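Local coordinates for trehalose-6-phosphate phosphatase (Cryptococcus neoformans, PDB 5DX9), which is a trehalose-phosphatase family member of the HAD clan, modelled with a magnesium ion and 6-O-phosphono-alpha-D-glucopyranose, at residues A[109-121]-A[130-142]. Residues are numbered along the deposited sequence; the frame is centred on the assembly and turned at random.
With G6P (6-O-phosphono-alpha-D-glucopyranose), chain B.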
ATOM      1  N   ASP A 109       9.004  -5.860 -18.613  1.00 55.65           N
ATOM      2  CA  ASP A 109       9.120  -7.232 -19.095  1.00 54.96           C
ATOM      3  C   ASP A 109       8.378  -8.184 -18.159  1.00 55.40           C
ATOM      4  O   ASP A 109       8.786  -8.388 -17.016  1.00 51.16           O
ATOM      5  CB  ASP A 109      10.596  -7.628 -19.215  1.00 55.07           C
ATOM      6  CG  ASP A 109      10.786  -9.084 -19.605  1.00 56.35           C
ATOM      7  OD1 ASP A 109       9.895  -9.646 -20.278  1.00 54.19           O
ATOM      8  OD2 ASP A 109      11.832  -9.664 -19.238  1.00 57.38           O
HETATM    9  N   MSE A 110       7.287  -8.766 -18.651  1.00 53.30           N
HETATM   10  CA  MSE A 110       6.422  -9.590 -17.812  1.00 52.12           C
HETATM   11  C   MSE A 110       6.477 -11.073 -18.176  1.00 51.10           C
HETATM   12  O   MSE A 110       5.610 -11.853 -17.772  1.00 51.12           O
HETATM   13  CB  MSE A 110       4.977  -9.090 -17.901  1.00 52.27           C
HETATM   14  CG  MSE A 110       4.800  -7.626 -17.512  1.00 58.75           C
HETATM   15 SE   MSE A 110       5.067  -7.303 -15.599  1.00 63.20          SE
HETATM   16  CE  MSE A 110       3.494  -8.243 -14.925  1.00 47.36           C
ATOM     17  N   SER A 111       7.501 -11.464 -18.926  1.00 50.65           N
ATOM     18  CA  SER A 111       7.612 -12.844 -19.400  1.00 49.77           C
ATOM     19  C   SER A 111       7.881 -13.837 -18.268  1.00 51.62           C
ATOM     20  O   SER A 111       7.858 -15.053 -18.478  1.00 49.00           O
ATOM     21  CB  SER A 111       8.711 -12.951 -20.458  1.00 49.80           C
ATOM     22  OG  SER A 111       9.947 -12.473 -19.958  1.00 55.30           O
ATOM     23  N   TRP A 112       8.120 -13.315 -17.069  1.00 49.29           N
ATOM     24  CA  TRP A 112       8.452 -14.144 -15.916  1.00 47.21           C
ATOM     25  C   TRP A 112       7.235 -14.840 -15.304  1.00 46.85           C
ATOM     26  O   TRP A 112       7.380 -15.763 -14.502  1.00 49.04           O
ATOM     27  CB  TRP A 112       9.148 -13.296 -14.843  1.00 50.74           C
ATOM     28  CG  TRP A 112       8.336 -12.103 -14.382  1.00 50.28           C
ATOM     29  CD1 TRP A 112       8.465 -10.807 -14.804  1.00 46.93           C
ATOM     30  CD2 TRP A 112       7.273 -12.103 -13.417  1.00 48.39           C
ATOM     31  NE1 TRP A 112       7.550 -10.005 -14.163  1.00 44.67           N
ATOM     32  CE2 TRP A 112       6.808 -10.774 -13.305  1.00 48.87           C
ATOM     33  CE3 TRP A 112       6.670 -13.096 -12.635  1.00 48.44           C
ATOM     34  CZ2 TRP A 112       5.768 -10.414 -12.447  1.00 46.51           C
ATOM     35  CZ3 TRP A 112       5.635 -12.735 -11.783  1.00 47.38           C
ATOM     36  CH2 TRP A 112       5.198 -11.404 -11.695  1.00 44.27           C
HETATM   37  N   MSE A 113       6.037 -14.401 -15.674  1.00 45.70           N
HETATM   38  CA  MSE A 113       4.824 -14.887 -15.020  1.00 48.06           C
HETATM   39  C   MSE A 113       4.597 -16.386 -15.203  1.00 48.48           C
HETATM   40  O   MSE A 113       4.250 -17.083 -14.244  1.00 45.93           O
HETATM   41  CB  MSE A 113       3.608 -14.115 -15.521  1.00 45.73           C
HETATM   42  CG  MSE A 113       3.685 -12.628 -15.223  1.00 55.57           C
HETATM   43 SE   MSE A 113       1.945 -11.835 -14.843  1.00 83.12          SE
HETATM   44  CE  MSE A 113       1.563 -12.747 -13.169  1.00 54.05           C
ATOM     45  N   SER A 114       4.790 -16.878 -16.424  1.00 46.52           N
ATOM     46  CA  SER A 114       4.622 -18.303 -16.703  1.00 45.70           C
ATOM     47  C   SER A 114       5.564 -19.131 -15.847  1.00 46.35           C
ATOM     48  O   SER A 114       5.167 -20.137 -15.259  1.00 48.27           O
ATOM     49  CB  SER A 114       4.870 -18.601 -18.182  1.00 45.16           C
ATOM     50  OG  SER A 114       3.974 -17.875 -19.003  1.00 53.81           O
ATOM     51  N   GLU A 115       6.818 -18.694 -15.783  1.00 46.19           N
ATOM     52  CA  GLU A 115       7.847 -19.396 -15.028  1.00 48.55           C
ATOM     53  C   GLU A 115       7.477 -19.486 -13.553  1.00 48.47           C
ATOM     54  O   GLU A 115       7.630 -20.536 -12.928  1.00 49.61           O
ATOM     55  CB  GLU A 115       9.200 -18.695 -15.193  1.00 51.70           C
ATOM     56  CG  GLU A 115       9.653 -18.557 -16.641  1.00 56.02           C
ATOM     57  CD  GLU A 115      10.890 -17.687 -16.794  1.00 57.57           C
ATOM     58  OE1 GLU A 115      11.010 -16.675 -16.070  1.00 57.06           O
ATOM     59  OE2 GLU A 115      11.745 -18.016 -17.642  1.00 61.15           O
ATOM     60  N   VAL A 116       6.985 -18.380 -13.003  1.00 46.38           N
ATOM     61  CA  VAL A 116       6.593 -18.338 -11.602  1.00 45.19           C
ATOM     62  C   VAL A 116       5.343 -19.169 -11.351  1.00 44.88           C
ATOM     63  O   VAL A 116       5.259 -19.878 -10.347  1.00 45.12           O
ATOM     64  CB  VAL A 116       6.348 -16.894 -11.127  1.00 45.12           C
ATOM     65  CG1 VAL A 116       5.538 -16.883  -9.834  1.00 40.60           C
ATOM     66  CG2 VAL A 116       7.677 -16.174 -10.944  1.00 46.14           C
ATOM     67  N   GLU A 117       4.377 -19.080 -12.262  1.00 44.93           N
ATOM     68  CA  GLU A 117       3.145 -19.855 -12.140  1.00 47.64           C
ATOM     69  C   GLU A 117       3.447 -21.349 -12.129  1.00 47.66           C
ATOM     70  O   GLU A 117       2.868 -22.105 -11.347  1.00 45.01           O
ATOM     71  CB  GLU A 117       2.168 -19.524 -13.273  1.00 44.39           C
ATOM     72  CG  GLU A 117       0.868 -20.317 -13.200  1.00 50.76           C
ATOM     73  CD  GLU A 117      -0.188 -19.841 -14.187  1.00 52.90           C
ATOM     74  OE1 GLU A 117       0.128 -19.010 -15.066  1.00 49.75           O
ATOM     75  OE2 GLU A 117      -1.344 -20.301 -14.076  1.00 55.90           O
ATOM     76  N   GLU A 118       4.363 -21.766 -12.999  1.00 46.69           N
ATOM     77  CA  GLU A 118       4.751 -23.169 -13.084  1.00 47.96           C
ATOM     78  C   GLU A 118       5.353 -23.639 -11.762  1.00 50.41           C
ATOM     79  O   GLU A 118       5.059 -24.736 -11.288  1.00 43.28           O
ATOM     80  CB  GLU A 118       5.744 -23.389 -14.230  1.00 46.85           C
ATOM     81  CG  GLU A 118       6.241 -24.821 -14.349  1.00 52.21           C
ATOM     82  CD  GLU A 118       7.349 -24.977 -15.377  1.00 61.01           C
ATOM     83  OE1 GLU A 118       7.748 -26.129 -15.647  1.00 62.30           O
ATOM     84  OE2 GLU A 118       7.821 -23.951 -15.915  1.00 63.60           O
ATOM     85  N   ILE A 119       6.186 -22.794 -11.163  1.00 47.76           N
ATOM     86  CA  ILE A 119       6.815 -23.131  -9.894  1.00 46.74           C
ATOM     87  C   ILE A 119       5.778 -23.264  -8.779  1.00 46.55           C
ATOM     88  O   ILE A 119       5.808 -24.218  -7.999  1.00 47.45           O
ATOM     89  CB  ILE A 119       7.867 -22.081  -9.497  1.00 49.98           C
ATOM     90  CG1 ILE A 119       9.056 -22.134 -10.460  1.00 50.61           C
ATOM     91  CG2 ILE A 119       8.333 -22.310  -8.069  1.00 46.14           C
ATOM     92  CD1 ILE A 119      10.132 -21.103 -10.169  1.00 48.78           C
ATOM     93  N   PHE A 120       4.854 -22.312  -8.719  1.00 43.96           N
ATOM     94  CA  PHE A 120       3.845 -22.301  -7.667  1.00 46.06           C
ATOM     95  C   PHE A 120       2.832 -23.424  -7.861  1.00 47.15           C
ATOM     96  O   PHE A 120       2.316 -23.976  -6.888  1.00 46.40           O
ATOM     97  CB  PHE A 120       3.133 -20.947  -7.615  1.00 43.62           C
ATOM     98  CG  PHE A 120       3.934 -19.868  -6.937  1.00 46.82           C
ATOM     99  CD1 PHE A 120       5.024 -20.192  -6.144  1.00 45.45           C
ATOM    100  CD2 PHE A 120       3.594 -18.534  -7.087  1.00 46.04           C
ATOM    101  CE1 PHE A 120       5.760 -19.203  -5.519  1.00 48.47           C
ATOM    102  CE2 PHE A 120       4.327 -17.541  -6.465  1.00 43.90           C
ATOM    103  CZ  PHE A 120       5.410 -17.874  -5.680  1.00 44.80           C
ATOM    104  N   LYS A 121       2.548 -23.760  -9.116  1.00 50.07           N
ATOM    105  CA  LYS A 121       1.686 -24.897  -9.415  1.00 49.07           C
ATOM    106  C   LYS A 121       2.342 -26.173  -8.922  1.00 49.03           C
ATOM    107  O   LYS A 121       1.684 -27.048  -8.360  1.00 50.18           O
ATOM    108  CB  LYS A 121       1.401 -25.002 -10.913  1.00 52.27           C
ATOM    109  CG  LYS A 121       0.234 -24.162 -11.400  1.00 51.66           C
ATOM    110  CD  LYS A 121      -0.029 -24.424 -12.872  1.00 55.73           C
ATOM    111  CE  LYS A 121      -1.166 -23.571 -13.398  1.00 56.77           C
ATOM    112  NZ  LYS A 121      -1.301 -23.708 -14.877  1.00 65.46           N
ATOM    113  N   SER A 130      -2.475 -25.724   0.197  1.00 43.12           N
ATOM    114  CA  SER A 130      -1.886 -24.557  -0.443  1.00 43.76           C
ATOM    115  C   SER A 130      -2.750 -24.129  -1.622  1.00 50.31           C
ATOM    116  O   SER A 130      -3.401 -24.957  -2.262  1.00 50.96           O
ATOM    117  CB  SER A 130      -0.459 -24.844  -0.913  1.00 44.47           C
ATOM    118  OG  SER A 130      -0.467 -25.646  -2.081  1.00 45.36           O
ATOM    119  N   THR A 131      -2.749 -22.832  -1.907  1.00 47.29           N
ATOM    120  CA  THR A 131      -3.538 -22.300  -3.008  1.00 46.44           C
ATOM    121  C   THR A 131      -2.707 -21.313  -3.819  1.00 49.92           C
ATOM    122  O   THR A 131      -1.711 -20.775  -3.331  1.00 44.29           O
ATOM    123  CB  THR A 131      -4.821 -21.612  -2.501  1.00 49.14           C
ATOM    124  OG1 THR A 131      -5.745 -21.460  -3.584  1.00 61.78           O
ATOM    125  CG2 THR A 131      -4.504 -20.247  -1.905  1.00 46.46           C
ATOM    126  N   ILE A 132      -3.107 -21.090  -5.066  1.00 50.80           N
ATOM    127  CA  ILE A 132      -2.390 -20.167  -5.931  1.00 47.00           C
ATOM    128  C   ILE A 132      -3.305 -19.035  -6.377  1.00 49.40           C
ATOM    129  O   ILE A 132      -4.465 -19.255  -6.723  1.00 48.93           O
ATOM    130  CB  ILE A 132      -1.805 -20.879  -7.165  1.00 48.66           C
ATOM    131  CG1 ILE A 132      -0.869 -19.935  -7.924  1.00 49.68           C
ATOM    132  CG2 ILE A 132      -2.915 -21.383  -8.075  1.00 48.36           C
ATOM    133  CD1 ILE A 132      -0.135 -20.596  -9.069  1.00 47.92           C
ATOM    134  N   GLU A 133      -2.779 -17.815  -6.346  1.00 50.37           N
ATOM    135  CA  GLU A 133      -3.547 -16.647  -6.748  1.00 48.10           C
ATOM    136  C   GLU A 133      -2.864 -15.935  -7.904  1.00 47.63           C
ATOM    137  O   GLU A 133      -2.077 -15.012  -7.700  1.00 48.00           O
ATOM    138  CB  GLU A 133      -3.732 -15.687  -5.571  1.00 50.20           C
ATOM    139  CG  GLU A 133      -5.179 -15.325  -5.293  1.00 50.40           C
ATOM    140  CD  GLU A 133      -5.328 -14.337  -4.153  1.00 51.11           C
ATOM    141  OE1 GLU A 133      -4.706 -14.548  -3.093  1.00 49.65           O
ATOM    142  OE2 GLU A 133      -6.071 -13.350  -4.318  1.00 51.06           O
ATOM    143  N   VAL A 134      -3.160 -16.377  -9.122  1.00 49.27           N
ATOM    144  CA  VAL A 134      -2.652 -15.702 -10.306  1.00 44.23           C
ATOM    145  C   VAL A 134      -3.422 -14.405 -10.520  1.00 45.00           C
ATOM    146  O   VAL A 134      -4.631 -14.416 -10.741  1.00 46.94           O
ATOM    147  CB  VAL A 134      -2.762 -16.588 -11.558  1.00 46.18           C
ATOM    148  CG1 VAL A 134      -2.286 -15.830 -12.787  1.00 47.02           C
ATOM    149  CG2 VAL A 134      -1.960 -17.867 -11.370  1.00 43.30           C
ATOM    150  N   LYS A 135      -2.716 -13.286 -10.429  1.00 46.49           N
ATOM    151  CA  LYS A 135      -3.330 -11.987 -10.649  1.00 45.49           C
ATOM    152  C   LYS A 135      -2.840 -11.425 -11.976  1.00 45.53           C
ATOM    153  O   LYS A 135      -2.198 -12.131 -12.750  1.00 43.37           O
ATOM    154  CB  LYS A 135      -3.023 -11.041  -9.483  1.00 44.61           C
ATOM    155  CG  LYS A 135      -3.739 -11.423  -8.189  1.00 47.49           C
ATOM    156  CD  LYS A 135      -3.255 -10.618  -6.988  1.00 45.04           C
ATOM    157  CE  LYS A 135      -1.913 -11.127  -6.497  1.00 45.79           C
ATOM    158  NZ  LYS A 135      -1.499 -10.503  -5.213  1.00 48.88           N
ATOM    159  N   LYS A 136      -3.140 -10.161 -12.244  1.00 46.83           N
ATOM    160  CA  LYS A 136      -2.849  -9.597 -13.555  1.00 44.73           C
ATOM    161  C   LYS A 136      -1.367  -9.291 -13.759  1.00 47.14           C
ATOM    162  O   LYS A 136      -0.851  -9.450 -14.862  1.00 50.59           O
ATOM    163  CB  LYS A 136      -3.686  -8.338 -13.782  1.00 52.31           C
ATOM    164  CG  LYS A 136      -5.186  -8.598 -13.722  1.00 52.52           C
ATOM    165  CD  LYS A 136      -5.997  -7.453 -14.309  1.00 57.72           C
ATOM    166  CE  LYS A 136      -7.487  -7.777 -14.287  1.00 64.78           C
ATOM    167  NZ  LYS A 136      -8.322  -6.686 -14.868  1.00 66.79           N
ATOM    168  N   ALA A 137      -0.681  -8.863 -12.704  1.00 45.95           N
ATOM    169  CA  ALA A 137       0.737  -8.532 -12.814  1.00 47.88           C
ATOM    170  C   ALA A 137       1.561  -9.133 -11.673  1.00 49.01           C
ATOM    171  O   ALA A 137       2.744  -8.830 -11.525  1.00 47.48           O
ATOM    172  CB  ALA A 137       0.925  -7.021 -12.858  1.00 47.72           C
ATOM    173  N   SER A 138       0.930  -9.982 -10.870  1.00 46.99           N
ATOM    174  CA  SER A 138       1.614 -10.635  -9.759  1.00 47.48           C
ATOM    175  C   SER A 138       1.000 -11.996  -9.470  1.00 40.55           C
ATOM    176  O   SER A 138      -0.122 -12.278  -9.877  1.00 44.45           O
ATOM    177  CB  SER A 138       1.563  -9.758  -8.504  1.00 44.68           C
ATOM    178  OG  SER A 138       0.223  -9.492  -8.120  1.00 45.00           O
ATOM    179  N   ILE A 139       1.740 -12.839  -8.757  1.00 42.43           N
ATOM    180  CA  ILE A 139       1.239 -14.157  -8.399  1.00 44.04           C
ATOM    181  C   ILE A 139       1.541 -14.483  -6.942  1.00 42.96           C
ATOM    182  O   ILE A 139       2.667 -14.309  -6.475  1.00 42.59           O
ATOM    183  CB  ILE A 139       1.845 -15.256  -9.291  1.00 41.23           C
ATOM    184  CG1 ILE A 139       1.699 -14.895 -10.772  1.00 43.28           C
ATOM    185  CG2 ILE A 139       1.202 -16.601  -8.976  1.00 41.98           C
ATOM    186  CD1 ILE A 139       2.472 -15.812 -11.705  1.00 47.60           C
ATOM    187  N   THR A 140       0.531 -14.967  -6.234  1.00 42.42           N
ATOM    188  CA  THR A 140       0.675 -15.288  -4.822  1.00 45.25           C
ATOM    189  C   THR A 140       0.424 -16.764  -4.558  1.00 44.04           C
ATOM    190  O   THR A 140      -0.565 -17.324  -5.025  1.00 42.65           O
ATOM    191  CB  THR A 140      -0.290 -14.464  -3.958  1.00 43.67           C
ATOM    192  OG1 THR A 140      -0.062 -13.068  -4.186  1.00 44.93           O
ATOM    193  CG2 THR A 140      -0.087 -14.781  -2.484  1.00 43.69           C
ATOM    194  N   TRP A 141       1.330 -17.385  -3.812  1.00 42.29           N
ATOM    195  CA  TRP A 141       1.139 -18.754  -3.351  1.00 43.11           C
ATOM    196  C   TRP A 141       0.830 -18.752  -1.858  1.00 43.36           C
ATOM    197  O   TRP A 141       1.635 -18.287  -1.051  1.00 42.73           O
ATOM    198  CB  TRP A 141       2.377 -19.605  -3.643  1.00 39.25           C
ATOM    199  CG  TRP A 141       2.234 -21.046  -3.233  1.00 45.73           C
ATOM    200  CD1 TRP A 141       1.424 -21.988  -3.807  1.00 43.30           C
ATOM    201  CD2 TRP A 141       2.933 -21.713  -2.171  1.00 42.48           C
ATOM    202  NE1 TRP A 141       1.573 -23.194  -3.164  1.00 42.51           N
ATOM    203  CE2 TRP A 141       2.487 -23.051  -2.156  1.00 43.26           C
ATOM    204  CE3 TRP A 141       3.881 -21.306  -1.229  1.00 42.15           C
ATOM    205  CZ2 TRP A 141       2.965 -23.985  -1.238  1.00 47.08           C
ATOM    206  CZ3 TRP A 141       4.349 -22.234  -0.315  1.00 45.79           C
ATOM    207  CH2 TRP A 141       3.892 -23.558  -0.327  1.00 45.79           C
ATOM    208  N   HIS A 142      -0.344 -19.263  -1.500  1.00 42.85           N
ATOM    209  CA  HIS A 142      -0.772 -19.314  -0.108  1.00 41.37           C
ATOM    210  C   HIS A 142      -0.509 -20.682   0.509  1.00 44.14           C
ATOM    211  O   HIS A 142      -0.734 -21.707  -0.132  1.00 46.16           O
ATOM    212  CB  HIS A 142      -2.261 -18.991   0.010  1.00 42.25           C
ATOM    213  CG  HIS A 142      -2.629 -17.623  -0.467  1.00 44.83           C
ATOM    214  ND1 HIS A 142      -2.488 -16.498   0.315  1.00 45.65           N
ATOM    215  CD2 HIS A 142      -3.157 -17.198  -1.644  1.00 45.74           C
ATOM    216  CE1 HIS A 142      -2.899 -15.439  -0.359  1.00 45.24           C
ATOM    217  NE2 HIS A 142      -3.309 -15.837  -1.549  1.00 45.23           N
TER
HETATM  218  C1  G6P B   2      -3.695 -11.043   0.658  1.00 43.13           C
HETATM  219  C2  G6P B   2      -3.937 -11.328  -0.819  1.00 45.05           C
HETATM  220  C3  G6P B   2      -2.639 -11.581  -1.560  1.00 47.04           C
HETATM  221  C4  G6P B   2      -1.723 -10.380  -1.435  1.00 48.43           C
HETATM  222  C5  G6P B   2      -1.620  -9.784  -0.018  1.00 47.92           C
HETATM  223  C6  G6P B   2      -1.443  -8.254  -0.056  1.00 44.86           C
HETATM  224  O1  G6P B   2      -3.241 -12.195   1.373  1.00 43.69           O
HETATM  225  O2  G6P B   2      -4.807 -12.452  -0.940  1.00 46.41           O
HETATM  226  O3  G6P B   2      -2.892 -11.767  -2.959  1.00 49.05           O
HETATM  227  O4  G6P B   2      -0.452 -10.839  -1.915  1.00 43.36           O
HETATM  228  O5  G6P B   2      -2.770  -9.968   0.823  1.00 41.98           O
HETATM  229  O6  G6P B   2      -2.591  -7.577   0.515  1.00 46.74           O
HETATM  230  P   G6P B   2      -2.460  -6.093   1.175  1.00 44.37           P
HETATM  231  O1P G6P B   2      -3.811  -5.227   1.047  1.00 44.09           O
HETATM  232  O2P G6P B   2      -2.156  -6.242   2.616  1.00 42.70           O
HETATM  233  O3P G6P B   2      -1.242  -5.358   0.423  1.00 44.18           O
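Phe120 meets Trp141 in a CH-pi contact: Trp141 CB sits over the centre of the phenyl face, 3.6 Å from the ring centroid. The indole, with CG anti to the backbone N (chi1 -178°), runs on past the phenyl instead of covering it; its five-membered ring is tilted 22° from the phenyl plane but displaced well to one side, which makes the overlap slight. Ile139 CG2 lies at the edge of the phenyl ring, 3.6 Å from Phe120 CD2, and Ile132 CD1 reaches Phe120 CB from the neighbouring strand. The other branch of Ile139 points its CD1 among Val116 CG1, 3.7 Å away, the backbone of Met113 and the bent selenomethionine side chain of Met113. Nearer the hairpin turn, Trp112 brings the edge of its ring to Ala137 O (CZ2 to O, 3.5 Å), while Met113 CG lies over the rim of one indole face.

The arrangement is a helix laid on one face of a beta-hairpin, in the four-stranded antiparallel sheet of the smaller alpha/beta cap that accompanies the HAD core. Strand 139-142 runs nearly parallel to helix 112-121, 9° between axes, and strand 131-134 nearly antiparallel.

On the opposite face, Glu133, Lys135, Thr140 and His142 line the sugar pocket. Glu133 OE1 accepts from G6P O2 at 3.0 Å, whereas Lys135 NZ donates to G6P O3 at 2.9 Å. Lys135 NZ is steered by Thr140 OG1 and by a salt bridge to Glu182 on strand 180-185. Farther out, Glu88 receives hydrogen bonds from the backbone of Lys136 and Ala137 and from Ser138 OG, tethering the hairpin turn.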